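Local coordinates for N-acetyltransferase family protein (Bacillus anthracis, PDB 3LNB) that transfers an acetyl group from acetyl-coenzyme A to arylamines and inactivates the drug sulfamethoxazole, at residues Q36-K48 / D56-F68. The protein carries 1 engineered substitution. Numbering follows the deposited sequence.
Sequences QKEFFKRLKIPAK and DEILLNMGMILPF. Engineered in segment 56-68: Phe68 (natural residue Tyr). With COA (coenzyme A), chain B; FMT (formic acid), chain D.
Asn61 ND2 donates to Leu43 O at 2.7 Å, and an N-H...O angle of 168° with the acceptor in the amide plane marks a straight bond. It serves a carbonyl that has just left the helix: Lys44, at positive phi, is the C-prime residue of a Schellman motif, with Ile45 N returning to Phe40 O (2.8 Å). Ile45 crosses the amide obliquely, its CG1 3.3 Å from Asn61 ND2, and its CD1 meets Ile58 CD1. Leu43 CD1 presses on the backbone of helix 56-65, 3.5 Å from Met62 CA, while its CD2 lies over a face of the Phe39 ring; Met62 SD meets that ring's edge, a Met-aromatic contact. Bent at chi2 (77°), Arg42 lays one guanidinium face against Leu66 CD2, and Leu90 O and Arg95 O take its NE and NH1. Glu57 OE1 receives Lys48 NZ on its syn lone pair, a 2.8 Å salt bridge. The helix axes cross at 65°, 11.3 Å apart. Residues 43-48 supply over half of the surface segment 36-48 buries. Helix 99-112 backs both segments through Phe109, Leu106 and Leu102, and beyond Pro67 the chain enters strand 68-69, where the engineered Phe68 touches coenzyme A beside strand 252-256.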
ATOM      1  N   GLN A  36       1.508  10.575  15.456  1.00 18.69           N
ATOM      2  CA  GLN A  36       0.058  10.455  15.555  1.00 18.83           C
ATOM      3  C   GLN A  36      -0.629  11.756  15.159  1.00 19.43           C
ATOM      4  O   GLN A  36      -1.601  11.752  14.406  1.00 18.60           O
ATOM      5  CB  GLN A  36      -0.360  10.076  16.979  1.00 20.05           C
ATOM      6  CG  GLN A  36      -0.131   8.611  17.343  1.00 18.76           C
ATOM      7  CD  GLN A  36      -0.652   8.269  18.733  1.00 18.44           C
ATOM      8  OE1 GLN A  36      -0.230   8.854  19.726  1.00 18.28           O
ATOM      9  NE2 GLN A  36      -1.577   7.316  18.802  1.00 18.01           N
ATOM     10  N   LYS A  37      -0.120  12.868  15.679  1.00 19.16           N
ATOM     11  CA  LYS A  37      -0.680  14.176  15.379  1.00 19.08           C
ATOM     12  C   LYS A  37      -0.617  14.457  13.884  1.00 18.64           C
ATOM     13  O   LYS A  37      -1.605  14.873  13.291  1.00 16.98           O
ATOM     14  CB  LYS A  37       0.079  15.266  16.140  1.00 20.65           C
ATOM     15  CG  LYS A  37       0.019  15.126  17.658  1.00 22.99           C
ATOM     16  CD  LYS A  37       0.817  16.241  18.327  1.00 26.03           C
ATOM     17  CE  LYS A  37       0.919  16.038  19.829  1.00 27.63           C
ATOM     18  NZ  LYS A  37       1.780  17.091  20.442  1.00 29.25           N
ATOM     19  N   GLU A  38       0.548  14.226  13.279  1.00 18.59           N
ATOM     20  CA  GLU A  38       0.711  14.467  11.848  1.00 19.41           C
ATOM     21  C   GLU A  38      -0.119  13.491  11.032  1.00 17.74           C
ATOM     22  O   GLU A  38      -0.655  13.841   9.976  1.00 17.23           O
ATOM     23  CB  GLU A  38       2.178  14.330  11.433  1.00 19.50           C
ATOM     24  CG  GLU A  38       3.120  15.393  11.987  1.00 22.77           C
ATOM     25  CD  GLU A  38       2.754  16.804  11.543  1.00 26.09           C
ATOM     26  OE1 GLU A  38       2.402  16.999  10.362  1.00 24.29           O
ATOM     27  OE2 GLU A  38       2.834  17.725  12.380  1.00 30.11           O
ATOM     28  N   PHE A  39      -0.213  12.259  11.517  1.00 16.94           N
ATOM     29  CA  PHE A  39      -0.972  11.234  10.815  1.00 16.69           C
ATOM     30  C   PHE A  39      -2.433  11.667  10.700  1.00 16.42           C
ATOM     31  O   PHE A  39      -2.996  11.682   9.608  1.00 15.07           O
ATOM     32  CB  PHE A  39      -0.877   9.898  11.562  1.00 16.85           C
ATOM     33  CG  PHE A  39      -1.277   8.715  10.733  1.00 17.32           C
ATOM     34  CD1 PHE A  39      -0.379   8.146   9.837  1.00 16.47           C
ATOM     35  CD2 PHE A  39      -2.558   8.184  10.829  1.00 16.64           C
ATOM     36  CE1 PHE A  39      -0.751   7.065   9.046  1.00 18.03           C
ATOM     37  CE2 PHE A  39      -2.941   7.104  10.044  1.00 17.17           C
ATOM     38  CZ  PHE A  39      -2.039   6.542   9.150  1.00 15.98           C
ATOM     39  N   PHE A  40      -3.031  12.019  11.840  1.00 15.63           N
ATOM     40  CA  PHE A  40      -4.425  12.463  11.895  1.00 16.62           C
ATOM     41  C   PHE A  40      -4.686  13.639  10.954  1.00 16.25           C
ATOM     42  O   PHE A  40      -5.698  13.674  10.254  1.00 15.50           O
ATOM     43  CB  PHE A  40      -4.789  12.877  13.326  1.00 15.77           C
ATOM     44  CG  PHE A  40      -4.972  11.722  14.269  1.00 15.87           C
ATOM     45  CD1 PHE A  40      -4.321  11.706  15.498  1.00 17.86           C
ATOM     46  CD2 PHE A  40      -5.809  10.661  13.941  1.00 15.77           C
ATOM     47  CE1 PHE A  40      -4.500  10.654  16.388  1.00 16.71           C
ATOM     48  CE2 PHE A  40      -5.996   9.602  14.827  1.00 16.43           C
ATOM     49  CZ  PHE A  40      -5.339   9.600  16.053  1.00 16.48           C
ATOM     50  N   LYS A  41      -3.767  14.600  10.950  1.00 17.12           N
ATOM     51  CA  LYS A  41      -3.887  15.784  10.101  1.00 18.40           C
ATOM     52  C   LYS A  41      -3.882  15.421   8.616  1.00 18.47           C
ATOM     53  O   LYS A  41      -4.763  15.841   7.859  1.00 19.21           O
ATOM     54  CB  LYS A  41      -2.735  16.750  10.393  1.00 18.35           C
ATOM     55  CG  LYS A  41      -2.712  17.986   9.502  1.00 21.99           C
ATOM     56  CD  LYS A  41      -1.472  18.838   9.751  1.00 22.99           C
ATOM     57  CE  LYS A  41      -1.456  20.074   8.852  1.00 24.21           C
ATOM     58  NZ  LYS A  41      -0.239  20.903   9.084  1.00 25.28           N
ATOM     59  N   ARG A  42      -2.894  14.637   8.201  1.00 16.95           N
ATOM     60  CA  ARG A  42      -2.779  14.236   6.804  1.00 16.97           C
ATOM     61  C   ARG A  42      -4.005  13.475   6.314  1.00 17.93           C
ATOM     62  O   ARG A  42      -4.518  13.749   5.231  1.00 18.08           O
ATOM     63  CB  ARG A  42      -1.540  13.362   6.604  1.00 15.38           C
ATOM     64  CG  ARG A  42      -1.323  12.852   5.178  1.00 14.81           C
ATOM     65  CD  ARG A  42      -0.760  13.926   4.249  1.00 16.06           C
ATOM     66  NE  ARG A  42      -0.184  13.330   3.044  1.00 17.80           N
ATOM     67  CZ  ARG A  42      -0.704  13.432   1.820  1.00 18.39           C
ATOM     68  NH1 ARG A  42      -0.099  12.848   0.793  1.00 16.66           N
ATOM     69  NH2 ARG A  42      -1.815  14.126   1.616  1.00 16.29           N
ATOM     70  N   LEU A  43      -4.467  12.516   7.112  1.00 17.80           N
ATOM     71  CA  LEU A  43      -5.615  11.704   6.722  1.00 20.18           C
ATOM     72  C   LEU A  43      -6.956  12.335   7.069  1.00 20.76           C
ATOM     73  O   LEU A  43      -8.001  11.693   6.949  1.00 20.50           O
ATOM     74  CB  LEU A  43      -5.510  10.302   7.332  1.00 20.25           C
ATOM     75  CG  LEU A  43      -4.372   9.412   6.803  1.00 22.57           C
ATOM     76  CD1 LEU A  43      -4.557   9.184   5.313  1.00 21.45           C
ATOM     77  CD2 LEU A  43      -3.011  10.067   7.061  1.00 23.03           C
ATOM     78  N   LYS A  44      -6.919  13.596   7.485  1.00 22.10           N
ATOM     79  CA  LYS A  44      -8.135  14.334   7.823  1.00 24.26           C
ATOM     80  C   LYS A  44      -9.024  13.580   8.802  1.00 25.36           C
ATOM     81  O   LYS A  44     -10.251  13.559   8.649  1.00 26.54           O
ATOM     82  CB  LYS A  44      -8.943  14.609   6.559  1.00 25.36           C
ATOM     83  CG  LYS A  44      -8.109  14.994   5.364  1.00 27.74           C
ATOM     84  CD  LYS A  44      -7.552  16.393   5.470  1.00 28.41           C
ATOM     85  CE  LYS A  44      -7.795  17.135   4.161  1.00 29.88           C
ATOM     86  NZ  LYS A  44      -7.434  16.302   2.977  1.00 30.69           N
ATOM     87  N   ILE A  45      -8.407  12.950   9.793  1.00 24.36           N
ATOM     88  CA  ILE A  45      -9.146  12.213  10.800  1.00 24.55           C
ATOM     89  C   ILE A  45      -8.948  12.899  12.144  1.00 23.53           C
ATOM     90  O   ILE A  45      -7.820  13.105  12.588  1.00 21.42           O
ATOM     91  CB  ILE A  45      -8.657  10.752  10.901  1.00 25.75           C
ATOM     92  CG1 ILE A  45      -9.030   9.993   9.629  1.00 25.68           C
ATOM     93  CG2 ILE A  45      -9.275  10.079  12.120  1.00 26.46           C
ATOM     94  CD1 ILE A  45      -8.443   8.603   9.560  1.00 25.46           C
ATOM     95  N   PRO A  46     -10.052  13.270  12.809  1.00 24.17           N
ATOM     96  CA  PRO A  46      -9.951  13.934  14.108  1.00 22.95           C
ATOM     97  C   PRO A  46      -9.106  13.106  15.062  1.00 20.89           C
ATOM     98  O   PRO A  46      -9.228  11.882  15.103  1.00 21.26           O
ATOM     99  CB  PRO A  46     -11.405  14.007  14.565  1.00 24.05           C
ATOM    100  CG  PRO A  46     -11.989  12.754  13.975  1.00 25.45           C
ATOM    101  CD  PRO A  46     -11.433  12.815  12.565  1.00 25.66           C
ATOM    102  N   ALA A  47      -8.240  13.771  15.814  1.00 18.53           N
ATOM    103  CA  ALA A  47      -7.409  13.071  16.779  1.00 19.50           C
ATOM    104  C   ALA A  47      -8.357  12.401  17.777  1.00 17.98           C
ATOM    105  O   ALA A  47      -9.265  13.039  18.308  1.00 19.14           O
ATOM    106  CB  ALA A  47      -6.491  14.054  17.485  1.00 17.81           C
ATOM    107  N   LYS A  48      -8.150  11.113  18.021  1.00 19.03           N
ATOM    108  CA  LYS A  48      -8.998  10.353  18.945  1.00 17.79           C
ATOM    109  C   LYS A  48      -8.339   9.009  19.229  1.00 18.72           C
ATOM    110  O   LYS A  48      -7.347   8.658  18.588  1.00 18.26           O
ATOM    111  CB  LYS A  48     -10.376  10.117  18.318  1.00 17.13           C
ATOM    112  CG  LYS A  48     -10.346   9.233  17.072  1.00 19.30           C
ATOM    113  CD  LYS A  48     -11.739   9.054  16.459  1.00 21.22           C
ATOM    114  CE  LYS A  48     -11.674   8.245  15.159  1.00 21.02           C
ATOM    115  NZ  LYS A  48     -13.014   8.033  14.545  1.00 22.12           N
ATOM    116  N   ASP A  56     -10.978   0.466   9.705  1.00 15.65           N
ATOM    117  CA  ASP A  56     -11.601   0.612   8.400  1.00 17.66           C
ATOM    118  C   ASP A  56     -11.489   2.054   7.927  1.00 16.81           C
ATOM    119  O   ASP A  56     -11.150   2.321   6.775  1.00 17.16           O
ATOM    120  CB  ASP A  56     -13.061   0.197   8.507  1.00 18.80           C
ATOM    121  CG  ASP A  56     -13.214  -1.166   9.148  1.00 21.06           C
ATOM    122  OD1 ASP A  56     -13.265  -2.170   8.411  1.00 20.88           O
ATOM    123  OD2 ASP A  56     -13.247  -1.232  10.397  1.00 22.10           O
ATOM    124  N   GLU A  57     -11.778   2.976   8.837  1.00 17.59           N
ATOM    125  CA  GLU A  57     -11.707   4.398   8.547  1.00 17.73           C
ATOM    126  C   GLU A  57     -10.275   4.790   8.219  1.00 15.48           C
ATOM    127  O   GLU A  57     -10.039   5.587   7.317  1.00 15.63           O
ATOM    128  CB  GLU A  57     -12.212   5.197   9.749  1.00 17.88           C
ATOM    129  CG  GLU A  57     -11.807   6.651   9.749  1.00 21.45           C
ATOM    130  CD  GLU A  57     -12.488   7.439  10.846  1.00 24.43           C
ATOM    131  OE1 GLU A  57     -12.555   6.942  11.993  1.00 23.05           O
ATOM    132  OE2 GLU A  57     -12.954   8.560  10.557  1.00 26.89           O
ATOM    133  N   ILE A  58      -9.318   4.223   8.949  1.00 15.89           N
ATOM    134  CA  ILE A  58      -7.910   4.525   8.704  1.00 15.72           C
ATOM    135  C   ILE A  58      -7.520   4.073   7.303  1.00 14.24           C
ATOM    136  O   ILE A  58      -6.967   4.848   6.527  1.00 14.66           O
ATOM    137  CB  ILE A  58      -6.982   3.822   9.723  1.00 13.98           C
ATOM    138  CG1 ILE A  58      -7.274   4.327  11.134  1.00 14.72           C
ATOM    139  CG2 ILE A  58      -5.511   4.088   9.369  1.00 14.32           C
ATOM    140  CD1 ILE A  58      -6.960   5.786  11.330  1.00 16.24           C
ATOM    141  N   LEU A  59      -7.820   2.818   6.982  1.00 13.75           N
ATOM    142  CA  LEU A  59      -7.485   2.265   5.671  1.00 13.20           C
ATOM    143  C   LEU A  59      -8.171   3.007   4.534  1.00 12.33           C
ATOM    144  O   LEU A  59      -7.573   3.245   3.489  1.00 11.27           O
ATOM    145  CB  LEU A  59      -7.860   0.782   5.606  1.00 12.47           C
ATOM    146  CG  LEU A  59      -7.063  -0.169   6.499  1.00 13.65           C
ATOM    147  CD1 LEU A  59      -7.698  -1.560   6.468  1.00 13.06           C
ATOM    148  CD2 LEU A  59      -5.608  -0.211   6.031  1.00 13.53           C
ATOM    149  N   LEU A  60      -9.434   3.364   4.737  1.00 14.53           N
ATOM    150  CA  LEU A  60     -10.187   4.080   3.716  1.00 15.06           C
ATOM    151  C   LEU A  60      -9.548   5.425   3.374  1.00 14.90           C
ATOM    152  O   LEU A  60      -9.310   5.727   2.206  1.00 15.11           O
ATOM    153  CB  LEU A  60     -11.630   4.302   4.181  1.00 15.96           C
ATOM    154  CG  LEU A  60     -12.449   5.331   3.393  1.00 17.03           C
ATOM    155  CD1 LEU A  60     -12.614   4.896   1.938  1.00 16.19           C
ATOM    156  CD2 LEU A  60     -13.800   5.488   4.065  1.00 20.37           C
ATOM    157  N   ASN A  61      -9.273   6.231   4.393  1.00 13.68           N
ATOM    158  CA  ASN A  61      -8.680   7.543   4.172  1.00 14.39           C
ATOM    159  C   ASN A  61      -7.299   7.458   3.538  1.00 13.56           C
ATOM    160  O   ASN A  61      -6.958   8.279   2.686  1.00 12.66           O
ATOM    161  CB  ASN A  61      -8.633   8.329   5.483  1.00 16.99           C
ATOM    162  CG  ASN A  61     -10.011   8.817   5.918  1.00 20.59           C
ATOM    163  OD1 ASN A  61     -11.008   8.104   5.788  1.00 23.03           O
ATOM    164  ND2 ASN A  61     -10.068  10.034   6.448  1.00 22.57           N
ATOM    165  N   MET A  62      -6.508   6.464   3.945  1.00 14.24           N
ATOM    166  CA  MET A  62      -5.180   6.284   3.377  1.00 14.11           C
ATOM    167  C   MET A  62      -5.313   6.035   1.883  1.00 14.58           C
ATOM    168  O   MET A  62      -4.600   6.634   1.083  1.00 15.13           O
ATOM    169  CB  MET A  62      -4.452   5.096   4.026  1.00 14.08           C
ATOM    170  CG  MET A  62      -3.932   5.362   5.436  1.00 14.30           C
ATOM    171  SD  MET A  62      -2.912   4.003   6.064  1.00 16.20           S
ATOM    172  CE  MET A  62      -1.387   4.261   5.167  1.00 13.53           C
ATOM    173  N   GLY A  63      -6.233   5.153   1.509  1.00 13.80           N
ATOM    174  CA  GLY A  63      -6.427   4.853   0.101  1.00 15.07           C
ATOM    175  C   GLY A  63      -6.880   6.051  -0.716  1.00 14.96           C
ATOM    176  O   GLY A  63      -6.506   6.201  -1.878  1.00 15.42           O
ATOM    177  N   MET A  64      -7.680   6.912  -0.098  1.00 15.69           N
ATOM    178  CA  MET A  64      -8.213   8.100  -0.757  1.00 14.90           C
ATOM    179  C   MET A  64      -7.261   9.293  -0.769  1.00 15.25           C
ATOM    180  O   MET A  64      -7.408  10.200  -1.590  1.00 16.54           O
ATOM    181  CB  MET A  64      -9.511   8.536  -0.062  1.00 14.95           C
ATOM    182  CG  MET A  64     -10.672   7.594  -0.220  1.00 15.77           C
ATOM    183  SD  MET A  64     -11.183   7.492  -1.932  1.00 18.06           S
ATOM    184  CE  MET A  64     -12.037   9.062  -2.138  1.00 18.56           C
ATOM    185  N   ILE A  65      -6.288   9.295   0.135  1.00 13.60           N
ATOM    186  CA  ILE A  65      -5.367  10.425   0.254  1.00 13.71           C
ATOM    187  C   ILE A  65      -3.884  10.160  -0.027  1.00 13.55           C
ATOM    188  O   ILE A  65      -3.237  10.939  -0.725  1.00 14.35           O
ATOM    189  CB  ILE A  65      -5.512  11.055   1.664  1.00 11.48           C
ATOM    190  CG1 ILE A  65      -6.935  11.599   1.825  1.00 12.92           C
ATOM    191  CG2 ILE A  65      -4.470  12.149   1.874  1.00 13.43           C
ATOM    192  CD1 ILE A  65      -7.300  11.998   3.236  1.00 13.71           C
ATOM    193  N   LEU A  66      -3.343   9.084   0.524  1.00 13.61           N
ATOM    194  CA  LEU A  66      -1.933   8.757   0.314  1.00 14.24           C
ATOM    195  C   LEU A  66      -1.720   8.044  -1.022  1.00 14.67           C
ATOM    196  O   LEU A  66      -2.032   6.862  -1.161  1.00 15.08           O
ATOM    197  CB  LEU A  66      -1.424   7.880   1.461  1.00 14.91           C
ATOM    198  CG  LEU A  66      -1.405   8.530   2.844  1.00 15.23           C
ATOM    199  CD1 LEU A  66      -0.893   7.525   3.864  1.00 16.95           C
ATOM    200  CD2 LEU A  66      -0.517   9.779   2.821  1.00 17.35           C
ATOM    201  N   PRO A  67      -1.177   8.756  -2.023  1.00 13.84           N
ATOM    202  CA  PRO A  67      -0.941   8.154  -3.339  1.00 13.68           C
ATOM    203  C   PRO A  67       0.101   7.043  -3.302  1.00 14.00           C
ATOM    204  O   PRO A  67       1.058   7.100  -2.529  1.00 14.06           O
ATOM    205  CB  PRO A  67      -0.458   9.329  -4.186  1.00 13.46           C
ATOM    206  CG  PRO A  67      -0.958  10.545  -3.448  1.00 15.10           C
ATOM    207  CD  PRO A  67      -0.746  10.162  -2.014  1.00 13.24           C
ATOM    208  N   PHE A  68      -0.105   6.028  -4.133  1.00 13.07           N
ATOM    209  CA  PHE A  68       0.835   4.920  -4.262  1.00 13.74           C
ATOM    210  C   PHE A  68       1.754   5.411  -5.382  1.00 14.26           C
ATOM    211  O   PHE A  68       1.308   5.578  -6.518  1.00 15.05           O
ATOM    212  CB  PHE A  68       0.097   3.646  -4.698  1.00 13.69           C
ATOM    213  CG  PHE A  68       1.004   2.492  -5.035  1.00 13.36           C
ATOM    214  CD1 PHE A  68       1.433   1.607  -4.044  1.00 12.21           C
ATOM    215  CD2 PHE A  68       1.431   2.288  -6.348  1.00 12.80           C
ATOM    216  CE1 PHE A  68       2.270   0.538  -4.355  1.00 12.65           C
ATOM    217  CE2 PHE A  68       2.271   1.221  -6.671  1.00 13.73           C
ATOM    218  CZ  PHE A  68       2.691   0.343  -5.671  1.00 13.12           C
TER
HETATM  219  N1A COA B1001       5.094  -0.279 -11.684  1.00 29.98           N
HETATM  220  C2A COA B1001       5.079   0.687 -12.585  1.00 28.48           C
HETATM  221  N3A COA B1001       4.082   0.822 -13.443  1.00 26.76           N
HETATM  222  C4A COA B1001       3.047  -0.028 -13.419  1.00 24.86           C
HETATM  223  C5A COA B1001       3.029  -1.058 -12.491  1.00 25.43           C
HETATM  224  C6A COA B1001       4.093  -1.168 -11.604  1.00 27.48           C
HETATM  225  N6A COA B1001       4.111  -2.128 -10.683  1.00 26.28           N
HETATM  226  N7A COA B1001       1.901  -1.738 -12.669  1.00 23.76           N
HETATM  227  C8A COA B1001       1.233  -1.160 -13.665  1.00 23.07           C
HETATM  228  N9A COA B1001       1.923  -0.116 -14.123  1.00 24.23           N
HETATM  229  C1B COA B1001       1.456   0.842 -15.153  1.00 23.78           C
HETATM  230  C2B COA B1001       1.131   0.184 -16.493  1.00 24.24           C
HETATM  231  O2B COA B1001       2.334  -0.027 -17.238  1.00 23.28           O
HETATM  232  C3B COA B1001       0.284   1.279 -17.140  1.00 22.60           C
HETATM  233  O3B COA B1001       1.107   2.189 -17.874  1.00 20.24           O
HETATM  234  P3B COA B1001       0.512   2.877 -19.202  1.00 18.72           P
HETATM  235  O7A COA B1001      -0.865   3.383 -19.006  1.00 18.05           O
HETATM  236  O8A COA B1001       1.545   4.040 -19.614  1.00 18.10           O
HETATM  237  O9A COA B1001       0.596   1.744 -20.342  1.00 17.44           O
HETATM  238  C4B COA B1001      -0.359   1.986 -15.944  1.00 22.65           C
HETATM  239  O4B COA B1001       0.175   1.360 -14.765  1.00 24.59           O
HETATM  240  C5B COA B1001      -1.877   1.808 -15.942  1.00 20.99           C
HETATM  241  O5B COA B1001      -2.204   0.422 -15.832  1.00 21.68           O
HETATM  242  P1A COA B1001      -3.728  -0.050 -16.025  1.00 18.63           P
HETATM  243  O1A COA B1001      -3.767  -1.606 -15.617  1.00 21.67           O
HETATM  244  O2A COA B1001      -4.200   0.180 -17.408  1.00 16.76           O
HETATM  245  O3A COA B1001      -4.592   0.782 -14.952  1.00 20.32           O
HETATM  246  P2A COA B1001      -4.697   0.410 -13.389  1.00 18.69           P
HETATM  247  O4A COA B1001      -5.978  -0.554 -13.259  1.00 18.19           O
HETATM  248  O5A COA B1001      -4.844   1.638 -12.575  1.00 20.05           O
HETATM  249  O6A COA B1001      -3.415  -0.478 -12.987  1.00 18.69           O
HETATM  250  CBP COA B1001      -2.086  -0.235 -10.931  1.00 16.17           C
HETATM  251  CCP COA B1001      -2.243   0.111 -12.415  1.00 16.90           C
HETATM  252  CDP COA B1001      -3.186   0.458 -10.124  1.00 15.04           C
HETATM  253  CEP COA B1001      -0.718   0.249 -10.448  1.00 14.64           C
HETATM  254  CAP COA B1001      -2.175  -1.752 -10.745  1.00 15.13           C
HETATM  255  OAP COA B1001      -1.178  -2.388 -11.548  1.00 17.17           O
HETATM  256  C9P COA B1001      -1.950  -2.150  -9.284  1.00 17.32           C
HETATM  257  O9P COA B1001      -2.804  -1.932  -8.427  1.00 17.15           O
HETATM  258  N8P COA B1001      -0.782  -2.746  -9.049  1.00 15.70           N
HETATM  259  C7P COA B1001      -0.377  -3.227  -7.719  1.00 17.18           C
HETATM  260  C6P COA B1001       1.094  -2.892  -7.459  1.00 17.76           C
HETATM  261  C5P COA B1001       1.650  -3.716  -6.294  1.00 17.25           C
HETATM  262  O5P COA B1001       1.891  -4.913  -6.437  1.00 16.67           O
HETATM  263  N4P COA B1001       1.863  -3.054  -5.161  1.00 15.86           N
HETATM  264  C3P COA B1001       2.389  -3.725  -3.963  1.00 16.63           C
HETATM  265  C2P COA B1001       3.904  -3.917  -4.060  1.00 15.93           C
HETATM  266  S1P COA B1001       4.863  -2.362  -3.945  1.00 20.15           S
HETATM  267  C   FMT D1003      -4.313   5.617  20.743  1.00 27.03           C
HETATM  268  O1  FMT D1003      -3.748   6.679  20.572  1.00 27.75           O
HETATM  269  O2  FMT D1003      -5.312   5.242  19.925  1.00 23.61           O